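Local coordinates for protein dinoflagellate luciferase (Lingulodinium polyedrum, PDB 1VPR) that catalyses, as one of three homologous luciferase domains of the full-length enzyme, the oxidation of dinoflagellate luciferin by molecular oxygen with emission of blue light, at residues A[79-84]-A[302-307]; A[163-168]-A[286-291]; A[205-210]-A[218-223]. All blocks are in the same frame, centred on the assembly; numbering follows the deposited sequence.

Contact 1 (A[79-84]-A[302-307]); sequences PLCEDP and FYVKVS
Leu80 and Val306 meet through the single hydrogen bond of this contact: Leu80 N donates to Val306 O over 2.9 Å, with an N-H...O angle of 155°. The donor stands well above the plane of the carbonyl group, 47° out of it, so the bond misses the lone-pair directions of the oxygen. Pro79 brings its ring to the same oxygen, its CD lying 3.5 Å from Val306 O, but the proline nitrogen carries no hydrogen to offer.

The apolar contacts fall into two groups. Leu80 rests its CD1 branch on the backbone of Ser307, with CD1 3.6 Å from Ser307 C, and the same methyl reaches the aliphatic stem of Lys305 at CD. That lysine chain runs out extended to hand its ammonium group to Asn308 and to the carbonyl of His162. The second group gathers round two valines. Cys81 has its sulfur anti to the backbone N (chi1 178°), which carries SG to 4.1 Å from Val304 CG2, while its CB and carbonyl O border Val306 CG1. Pro84 sets one ring atom, CB, against both valines: 3.8 Å from Val304 CG1 and 4.0 Å from Val306 CG1. Cys81 also packs against Tyr285 and against Val89 of helix 87-100.

Ser307 turns its hydroxyl to the backbone N of Asp309, and Pro79 CG passes 4.0 Å from Ser307 OG as plain packing. Val306 and Ser307 both face Arg164 of the neighbouring strand, a classic beta bulge near the end of strand 297-307, and the loop that leads into helix 87-100 packs on this bulged end of a strand in the antiparallel beta barrel of a catalytic domain of the calycin superfamily.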
loop_
_atom_site.group_PDB
_atom_site.type_symbol
_atom_site.label_atom_id
_atom_site.label_comp_id
_atom_site.label_asym_id
_atom_site.label_seq_id
_atom_site.Cartn_x
_atom_site.Cartn_y
_atom_site.Cartn_z
ATOM N N PRO A 79 -4.408 -0.411 23.314
ATOM C CA PRO A 79 -5.189 0.332 24.308
ATOM C C PRO A 79 -6.493 0.954 23.847
ATOM O O PRO A 79 -7.421 1.092 24.648
ATOM C CB PRO A 79 -4.196 1.363 24.838
ATOM C CG PRO A 79 -3.228 1.515 23.744
ATOM C CD PRO A 79 -3.044 0.125 23.202
ATOM N N LEU A 80 -6.584 1.329 22.575
ATOM C CA LEU A 80 -7.823 1.931 22.083
ATOM C C LEU A 80 -8.838 0.889 21.645
ATOM O O LEU A 80 -10.006 1.212 21.454
ATOM C CB LEU A 80 -7.529 2.863 20.912
ATOM C CG LEU A 80 -6.582 4.032 21.178
ATOM C CD1 LEU A 80 -6.279 4.716 19.814
ATOM C CD2 LEU A 80 -7.194 5.007 22.188
ATOM N N CYS A 81 -8.401 -0.354 21.469
ATOM C CA CYS A 81 -9.306 -1.422 21.044
ATOM C C CYS A 81 -8.566 -2.727 21.302
ATOM O O CYS A 81 -7.747 -3.178 20.490
ATOM C CB CYS A 81 -9.634 -1.306 19.556
ATOM S SG CYS A 81 -10.724 -2.650 18.963
ATOM N N GLU A 82 -8.864 -3.327 22.445
ATOM C CA GLU A 82 -8.195 -4.557 22.856
ATOM C C GLU A 82 -8.684 -5.795 22.132
ATOM O O GLU A 82 -7.986 -6.814 22.114
ATOM C CB GLU A 82 -8.375 -4.769 24.363
ATOM C CG GLU A 82 -7.861 -3.622 25.249
ATOM C CD GLU A 82 -6.346 -3.630 25.422
ATOM O OE1 GLU A 82 -5.831 -2.749 26.154
ATOM O OE2 GLU A 82 -5.667 -4.507 24.832
ATOM N N ASP A 83 -9.869 -5.712 21.537
ATOM C CA ASP A 83 -10.449 -6.859 20.845
ATOM C C ASP A 83 -10.865 -6.510 19.414
ATOM O O ASP A 83 -12.056 -6.546 19.079
ATOM C CB ASP A 83 -11.670 -7.331 21.637
ATOM C CG ASP A 83 -12.151 -8.699 21.210
ATOM O OD1 ASP A 83 -13.284 -9.041 21.592
ATOM O OD2 ASP A 83 -11.413 -9.423 20.503
ATOM N N PRO A 84 -9.897 -6.174 18.546
ATOM C CA PRO A 84 -10.230 -5.822 17.154
ATOM C C PRO A 84 -10.957 -6.910 16.352
ATOM O O PRO A 84 -11.733 -6.606 15.443
ATOM C CB PRO A 84 -8.860 -5.466 16.540
ATOM C CG PRO A 84 -7.874 -6.281 17.377
ATOM C CD PRO A 84 -8.440 -6.103 18.777
ATOM N N PHE A 302 -11.228 -2.031 5.518
ATOM C CA PHE A 302 -11.561 -1.331 6.766
ATOM C C PHE A 302 -10.563 -1.705 7.841
ATOM O O PHE A 302 -10.180 -2.887 7.957
ATOM C CB PHE A 302 -12.965 -1.696 7.277
ATOM C CG PHE A 302 -14.087 -1.095 6.471
ATOM C CD1 PHE A 302 -14.508 -1.695 5.291
ATOM C CD2 PHE A 302 -14.707 0.075 6.889
ATOM C CE1 PHE A 302 -15.535 -1.141 4.539
ATOM C CE2 PHE A 302 -15.734 0.633 6.148
ATOM C CZ PHE A 302 -16.147 0.023 4.970
ATOM N N TYR A 303 -10.160 -0.707 8.633
ATOM C CA TYR A 303 -9.213 -0.895 9.740
ATOM C C TYR A 303 -9.794 -0.238 10.974
ATOM O O TYR A 303 -10.527 0.765 10.875
ATOM C CB TYR A 303 -7.875 -0.179 9.483
ATOM C CG TYR A 303 -7.238 -0.387 8.119
ATOM C CD1 TYR A 303 -7.615 0.387 7.016
ATOM C CD2 TYR A 303 -6.201 -1.287 7.960
ATOM C CE1 TYR A 303 -6.950 0.264 5.783
ATOM C CE2 TYR A 303 -5.523 -1.414 6.733
ATOM C CZ TYR A 303 -5.901 -0.631 5.656
ATOM O OH TYR A 303 -5.189 -0.724 4.473
ATOM N N VAL A 304 -9.463 -0.775 12.138
ATOM C CA VAL A 304 -9.913 -0.166 13.383
ATOM C C VAL A 304 -8.641 0.307 14.107
ATOM O O VAL A 304 -7.611 -0.377 14.095
ATOM C CB VAL A 304 -10.733 -1.155 14.262
ATOM C CG1 VAL A 304 -9.879 -2.383 14.657
ATOM C CG2 VAL A 304 -11.222 -0.430 15.510
ATOM N N LYS A 305 -8.686 1.492 14.708
ATOM C CA LYS A 305 -7.507 2.023 15.383
ATOM C C LYS A 305 -7.300 1.371 16.759
ATOM O O LYS A 305 -8.145 1.496 17.655
ATOM C CB LYS A 305 -7.625 3.540 15.528
ATOM C CG LYS A 305 -6.264 4.199 15.608
ATOM C CD LYS A 305 -6.342 5.670 15.912
ATOM C CE LYS A 305 -4.963 6.268 15.776
ATOM N NZ LYS A 305 -4.994 7.752 15.997
ATOM N N VAL A 306 -6.186 0.662 16.927
ATOM C CA VAL A 306 -5.936 -0.013 18.200
ATOM C C VAL A 306 -4.977 0.778 19.097
ATOM O O VAL A 306 -4.901 0.534 20.310
ATOM C CB VAL A 306 -5.428 -1.474 17.968
ATOM C CG1 VAL A 306 -6.516 -2.299 17.216
ATOM C CG2 VAL A 306 -4.122 -1.479 17.159
ATOM N N SER A 307 -4.279 1.759 18.531
ATOM C CA SER A 307 -3.350 2.562 19.333
ATOM C C SER A 307 -2.952 3.864 18.671
ATOM O O SER A 307 -2.838 3.912 17.462
ATOM C CB SER A 307 -2.060 1.780 19.577
ATOM O OG SER A 307 -1.209 2.533 20.427
#

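Contact 2 (A[163-168]-A[286-291]); sequences GRWITV and TFMRQA
Trp165 and Met288 mark the nearest approach of two strands that do not pair directly, with Trp165 CA and Met288 CA 8.0 Å apart and the short strand axes inclined at 64°. Strand 297-307 lies between them in the sheet, so the contact is made by side chains reaching past it. Met288, a selenomethionine, lays its CB 3.6 Å from Trp165 CZ3 and then crosses the indole at about a right angle. With CG anti to the backbone N (chi1 167°) and the chain bent at its last torsion, the selenium stands above the six-membered ring, 4.9 Å from the centroid and 16° off the normal, and the CE methyl lies over the same ring system. This is a Met-aromatic contact, here within the antiparallel barrel of the calycin fold, where strong curvature brings next-but-one strands close enough to touch. The indole is held at its other end by the bond from Trp165 NE1 to the carbonyl of Leu161, and Leu161 also packs on Met288. Thr286 adds its methyl obliquely, CG2 lying 3.8 Å from Trp165 CH2. On the other side of the sheet, Val168 CG2 sits 4.2 Å from Phe287 CE2, at the edge of the ring and near its plane. Thr93 of helix 87-100 touches both Val168 and Phe287.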
loop_
_atom_site.group_PDB
_atom_site.type_symbol
_atom_site.label_atom_id
_atom_site.label_comp_id
_atom_site.label_asym_id
_atom_site.label_seq_id
_atom_site.Cartn_x
_atom_site.Cartn_y
_atom_site.Cartn_z
ATOM N N GLY A 163 -0.574 6.211 14.407
ATOM C CA GLY A 163 -0.931 5.098 15.274
ATOM C C GLY A 163 -0.853 3.766 14.556
ATOM O O GLY A 163 -0.296 3.667 13.451
ATOM N N ARG A 164 -1.399 2.739 15.197
ATOM C CA ARG A 164 -1.430 1.403 14.634
ATOM C C ARG A 164 -2.885 1.050 14.337
ATOM O O ARG A 164 -3.789 1.229 15.187
ATOM C CB ARG A 164 -0.786 0.386 15.597
ATOM C CG ARG A 164 -0.664 -1.004 14.987
ATOM C CD ARG A 164 0.328 -1.847 15.781
ATOM N NE ARG A 164 -0.140 -2.020 17.155
ATOM C CZ ARG A 164 -1.003 -2.963 17.537
ATOM N NH1 ARG A 164 -1.489 -3.836 16.662
ATOM N NH2 ARG A 164 -1.416 -2.999 18.791
ATOM N N TRP A 165 -3.106 0.582 13.109
ATOM C CA TRP A 165 -4.440 0.246 12.602
ATOM C C TRP A 165 -4.488 -1.217 12.256
ATOM O O TRP A 165 -3.559 -1.733 11.649
ATOM C CB TRP A 165 -4.722 1.059 11.334
ATOM C CG TRP A 165 -4.621 2.543 11.553
ATOM C CD1 TRP A 165 -3.472 3.296 11.612
ATOM C CD2 TRP A 165 -5.702 3.443 11.786
ATOM N NE1 TRP A 165 -3.786 4.620 11.866
ATOM C CE2 TRP A 165 -5.147 4.731 11.979
ATOM C CE3 TRP A 165 -7.095 3.290 11.848
ATOM C CZ2 TRP A 165 -5.939 5.863 12.239
ATOM C CZ3 TRP A 165 -7.888 4.428 12.105
ATOM C CH2 TRP A 165 -7.304 5.690 12.297
ATOM N N ILE A 166 -5.561 -1.890 12.640
ATOM C CA ILE A 166 -5.690 -3.311 12.356
ATOM C C ILE A 166 -6.837 -3.564 11.377
ATOM O O ILE A 166 -7.975 -3.137 11.588
ATOM C CB ILE A 166 -5.937 -4.114 13.665
ATOM C CG1 ILE A 166 -4.677 -4.108 14.527
ATOM C CG2 ILE A 166 -6.380 -5.543 13.344
ATOM C CD1 ILE A 166 -3.444 -4.712 13.833
ATOM N N THR A 167 -6.524 -4.275 10.303
ATOM C CA THR A 167 -7.500 -4.604 9.275
ATOM C C THR A 167 -8.636 -5.472 9.800
ATOM O O THR A 167 -8.396 -6.546 10.398
ATOM C CB THR A 167 -6.827 -5.356 8.131
ATOM O OG1 THR A 167 -5.710 -4.589 7.661
ATOM C CG2 THR A 167 -7.823 -5.604 6.999
ATOM N N VAL A 168 -9.871 -5.035 9.549
ATOM C CA VAL A 168 -11.020 -5.801 9.999
ATOM C C VAL A 168 -11.907 -6.222 8.832
ATOM O O VAL A 168 -12.865 -6.974 8.994
ATOM C CB VAL A 168 -11.839 -5.040 11.107
ATOM C CG1 VAL A 168 -11.012 -4.973 12.393
ATOM C CG2 VAL A 168 -12.220 -3.613 10.640
ATOM N N THR A 286 -12.255 4.432 16.529
ATOM C CA THR A 286 -11.949 5.209 15.343
ATOM C C THR A 286 -11.672 4.185 14.243
ATOM O O THR A 286 -10.903 3.251 14.438
ATOM C CB THR A 286 -10.701 6.112 15.532
ATOM O OG1 THR A 286 -10.966 7.089 16.550
ATOM C CG2 THR A 286 -10.368 6.847 14.210
ATOM N N PHE A 287 -12.318 4.345 13.095
ATOM C CA PHE A 287 -12.110 3.438 11.992
ATOM C C PHE A 287 -11.497 4.174 10.810
ATOM O O PHE A 287 -11.545 5.400 10.726
ATOM C CB PHE A 287 -13.439 2.814 11.515
ATOM C CG PHE A 287 -13.936 1.683 12.376
ATOM C CD1 PHE A 287 -14.496 1.930 13.631
ATOM C CD2 PHE A 287 -13.859 0.373 11.922
ATOM C CE1 PHE A 287 -14.966 0.887 14.410
ATOM C CE2 PHE A 287 -14.327 -0.676 12.702
ATOM C CZ PHE A 287 -14.880 -0.420 13.943
HETATM N N MSE A 288 -10.924 3.408 9.896
HETATM C CA MSE A 288 -10.368 3.976 8.697
HETATM C C MSE A 288 -10.932 3.166 7.555
HETATM O O MSE A 288 -10.878 1.938 7.582
HETATM C CB MSE A 288 -8.825 3.879 8.667
HETATM C CG MSE A 288 -8.283 4.183 7.274
HETATM SE SE MSE A 288 -6.337 4.218 7.157
HETATM C CE MSE A 288 -6.100 5.941 7.777
ATOM N N ARG A 289 -11.484 3.842 6.554
ATOM C CA ARG A 289 -11.989 3.134 5.403
ATOM C C ARG A 289 -11.147 3.497 4.202
ATOM O O ARG A 289 -10.959 4.666 3.886
ATOM C CB ARG A 289 -13.461 3.466 5.100
ATOM C CG ARG A 289 -13.990 2.660 3.896
ATOM C CD ARG A 289 -15.390 3.122 3.443
ATOM N NE ARG A 289 -15.374 4.494 2.916
ATOM C CZ ARG A 289 -16.462 5.261 2.792
ATOM N NH1 ARG A 289 -16.364 6.490 2.307
ATOM N NH2 ARG A 289 -17.654 4.803 3.166
ATOM N N GLN A 290 -10.625 2.471 3.547
ATOM C CA GLN A 290 -9.815 2.641 2.344
ATOM C C GLN A 290 -10.689 2.214 1.158
ATOM O O GLN A 290 -11.272 1.133 1.176
ATOM C CB GLN A 290 -8.598 1.722 2.446
ATOM C CG GLN A 290 -7.658 1.719 1.255
ATOM C CD GLN A 290 -6.464 0.833 1.507
ATOM O OE1 GLN A 290 -5.708 1.044 2.464
ATOM N NE2 GLN A 290 -6.286 -0.172 0.654
ATOM N N ALA A 291 -10.782 3.051 0.128
ATOM C CA ALA A 291 -11.597 2.722 -1.027
ATOM C C ALA A 291 -10.748 2.916 -2.278
ATOM O O ALA A 291 -10.314 4.039 -2.570
ATOM C CB ALA A 291 -12.851 3.643 -1.071
#

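Contact 3 (A[205-210]-A[218-223]); sequences MYLRIN and VDASVA
Arg208 and Asp219 form an antiparallel hydrogen-bonded pair, each backbone N donating to the other's carbonyl O. Asp219 N reaches Arg208 O over 2.8 Å and Arg208 N reaches Asp219 O over 3.1 Å. Both oxygens also receive a CA-H, from Val218 and Leu207 respectively. Asp219 OD1 forms a salt bridge with Lys229, and OD2 is hydrogen-bonded to the hydroxyl of Ser312, while the guanidinium of Arg208 reaches the carbonyls of Gly68, Lys70 and Pro310. These strands make a beta hairpin of the barrel, and on the sheet face opposite that pair Ile209 and Val218 lie side by side, with Leu207 CD2 4.0 Å from Val218 CG1. Toward Ser221 the chains draw apart and water fills in between. One molecule accepts from Ser221 N and donates to Tyr206 O (2.7 Å); another accepts from Met205 N and donates to Ser221 OG, which also accepts from Ala223 N in an ST turn. With CG between backbone N and carbonyl carbon (chi1 73°), Tyr206 turns its ring toward 218-223 and OH meets two more waters, at 2.6 and 2.7 Å; the first donates to Ala220 O, the second, in the ring plane, accepts from Val222 N.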
loop_
_atom_site.group_PDB
_atom_site.type_symbol
_atom_site.label_atom_id
_atom_site.label_comp_id
_atom_site.label_asym_id
_atom_site.label_seq_id
_atom_site.Cartn_x
_atom_site.Cartn_y
_atom_site.Cartn_z
HETATM N N MSE A 205 -2.487 -6.927 6.992
HETATM C CA MSE A 205 -3.272 -7.128 8.201
HETATM C C MSE A 205 -3.205 -5.917 9.123
HETATM O O MSE A 205 -3.969 -5.818 10.090
HETATM C CB MSE A 205 -2.838 -8.412 8.934
HETATM C CG MSE A 205 -3.269 -9.743 8.227
HETATM SE SE MSE A 205 -4.959 -9.744 7.106
HETATM C CE MSE A 205 -6.335 -10.059 8.454
ATOM N N TYR A 206 -2.342 -4.959 8.781
ATOM C CA TYR A 206 -2.168 -3.761 9.597
ATOM C C TYR A 206 -1.525 -2.608 8.842
ATOM O O TYR A 206 -1.086 -2.745 7.702
ATOM C CB TYR A 206 -1.216 -4.074 10.744
ATOM C CG TYR A 206 0.224 -4.213 10.265
ATOM C CD1 TYR A 206 0.668 -5.375 9.650
ATOM C CD2 TYR A 206 1.120 -3.152 10.366
ATOM C CE1 TYR A 206 1.978 -5.479 9.145
ATOM C CE2 TYR A 206 2.425 -3.239 9.858
ATOM C CZ TYR A 206 2.845 -4.400 9.252
ATOM O OH TYR A 206 4.123 -4.482 8.742
ATOM N N LEU A 207 -1.442 -1.477 9.531
ATOM C CA LEU A 207 -0.717 -0.296 9.052
ATOM C C LEU A 207 -0.201 0.400 10.312
ATOM O O LEU A 207 -0.916 0.447 11.309
ATOM C CB LEU A 207 -1.603 0.690 8.293
ATOM C CG LEU A 207 -2.106 0.402 6.870
ATOM C CD1 LEU A 207 -3.037 1.577 6.466
ATOM C CD2 LEU A 207 -0.919 0.271 5.877
ATOM N N ARG A 208 1.034 0.910 10.273
ATOM C CA ARG A 208 1.612 1.686 11.374
ATOM C C ARG A 208 1.937 3.002 10.671
ATOM O O ARG A 208 2.646 3.020 9.662
ATOM C CB ARG A 208 2.895 1.045 11.902
ATOM C CG ARG A 208 2.695 -0.305 12.590
ATOM C CD ARG A 208 4.048 -0.928 13.027
ATOM N NE ARG A 208 3.903 -2.287 13.577
ATOM C CZ ARG A 208 3.769 -2.596 14.870
ATOM N NH1 ARG A 208 3.639 -3.874 15.229
ATOM N NH2 ARG A 208 3.783 -1.657 15.814
ATOM N N ILE A 209 1.414 4.110 11.177
ATOM C CA ILE A 209 1.632 5.385 10.514
ATOM C C ILE A 209 2.201 6.415 11.460
ATOM O O ILE A 209 1.731 6.574 12.595
ATOM C CB ILE A 209 0.292 5.944 9.966
ATOM C CG1 ILE A 209 -0.316 4.971 8.974
ATOM C CG2 ILE A 209 0.502 7.316 9.295
ATOM C CD1 ILE A 209 -1.775 5.362 8.569
ATOM N N ASN A 210 3.225 7.103 10.994
ATOM C CA ASN A 210 3.824 8.187 11.738
ATOM C C ASN A 210 3.345 9.327 10.872
ATOM O O ASN A 210 3.619 9.338 9.663
ATOM C CB ASN A 210 5.350 8.133 11.678
ATOM C CG ASN A 210 5.944 7.347 12.823
ATOM O OD1 ASN A 210 6.151 7.885 13.917
ATOM N ND2 ASN A 210 6.201 6.066 12.589
ATOM N N VAL A 218 4.889 5.225 6.571
ATOM C CA VAL A 218 3.915 4.157 6.682
ATOM C C VAL A 218 4.550 2.767 6.604
ATOM O O VAL A 218 5.320 2.474 5.689
ATOM C CB VAL A 218 2.830 4.272 5.549
ATOM C CG1 VAL A 218 1.805 3.137 5.654
ATOM C CG2 VAL A 218 2.127 5.618 5.633
ATOM N N ASP A 219 4.243 1.937 7.591
ATOM C CA ASP A 219 4.715 0.560 7.620
ATOM C C ASP A 219 3.505 -0.208 7.116
ATOM O O ASP A 219 2.399 -0.075 7.671
ATOM C CB ASP A 219 5.080 0.144 9.051
ATOM C CG ASP A 219 6.216 0.986 9.610
ATOM O OD1 ASP A 219 7.377 0.720 9.272
ATOM O OD2 ASP A 219 5.964 1.953 10.359
ATOM N N ALA A 220 3.714 -0.977 6.049
ATOM C CA ALA A 220 2.672 -1.780 5.406
ATOM C C ALA A 220 3.139 -3.229 5.306
ATOM O O ALA A 220 4.317 -3.514 5.477
ATOM C CB ALA A 220 2.381 -1.244 4.014
ATOM N N SER A 221 2.213 -4.135 5.011
ATOM C CA SER A 221 2.530 -5.561 4.936
ATOM C C SER A 221 3.564 -5.949 3.895
ATOM O O SER A 221 3.436 -5.596 2.707
ATOM C CB SER A 221 1.245 -6.355 4.673
ATOM O OG SER A 221 1.508 -7.736 4.432
ATOM N N VAL A 222 4.581 -6.696 4.327
ATOM C CA VAL A 222 5.599 -7.167 3.390
ATOM C C VAL A 222 5.078 -8.403 2.640
ATOM O O VAL A 222 5.734 -8.936 1.751
ATOM C CB VAL A 222 6.942 -7.459 4.091
ATOM C CG1 VAL A 222 7.601 -6.127 4.467
ATOM C CG2 VAL A 222 6.734 -8.331 5.337
ATOM N N ALA A 223 3.878 -8.849 2.981
ATOM C CA ALA A 223 3.295 -9.966 2.265
ATOM C C ALA A 223 2.813 -9.408 0.922
ATOM O O ALA A 223 2.620 -10.160 -0.047
ATOM C CB ALA A 223 2.121 -10.515 3.037
HETATM O O HOH W 1 -0.171 -8.367 6.588
HETATM O O HOH W 2 -0.519 -3.258 5.080
HETATM O O HOH W 3 6.125 -3.412 7.394
HETATM O O HOH W 4 4.974 -6.676 7.358
HETATM O O HOH W 5 5.285 4.287 10.288
#

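From the N terminus, the loop ahead of helix 87-100 comes first, and contact 1 closes the longest loop by joining it to the end of strand 297-307. Contact 2 lies inside that loop, linking strand 163-169 to strand 285-294, and contact 3, the short hairpin of strands 206-212 and 215-219, is nested within contact 2; none cross. All three share one sheet. Strand 163-169 runs between 206-212 and 297-307: Trp165 N bonds Leu207 O towards contact 3, and Phe302 O receives Val168 N towards contact 1. Tyr303 further joins the three, its OH meeting Gln290 and its ring packing on Leu207.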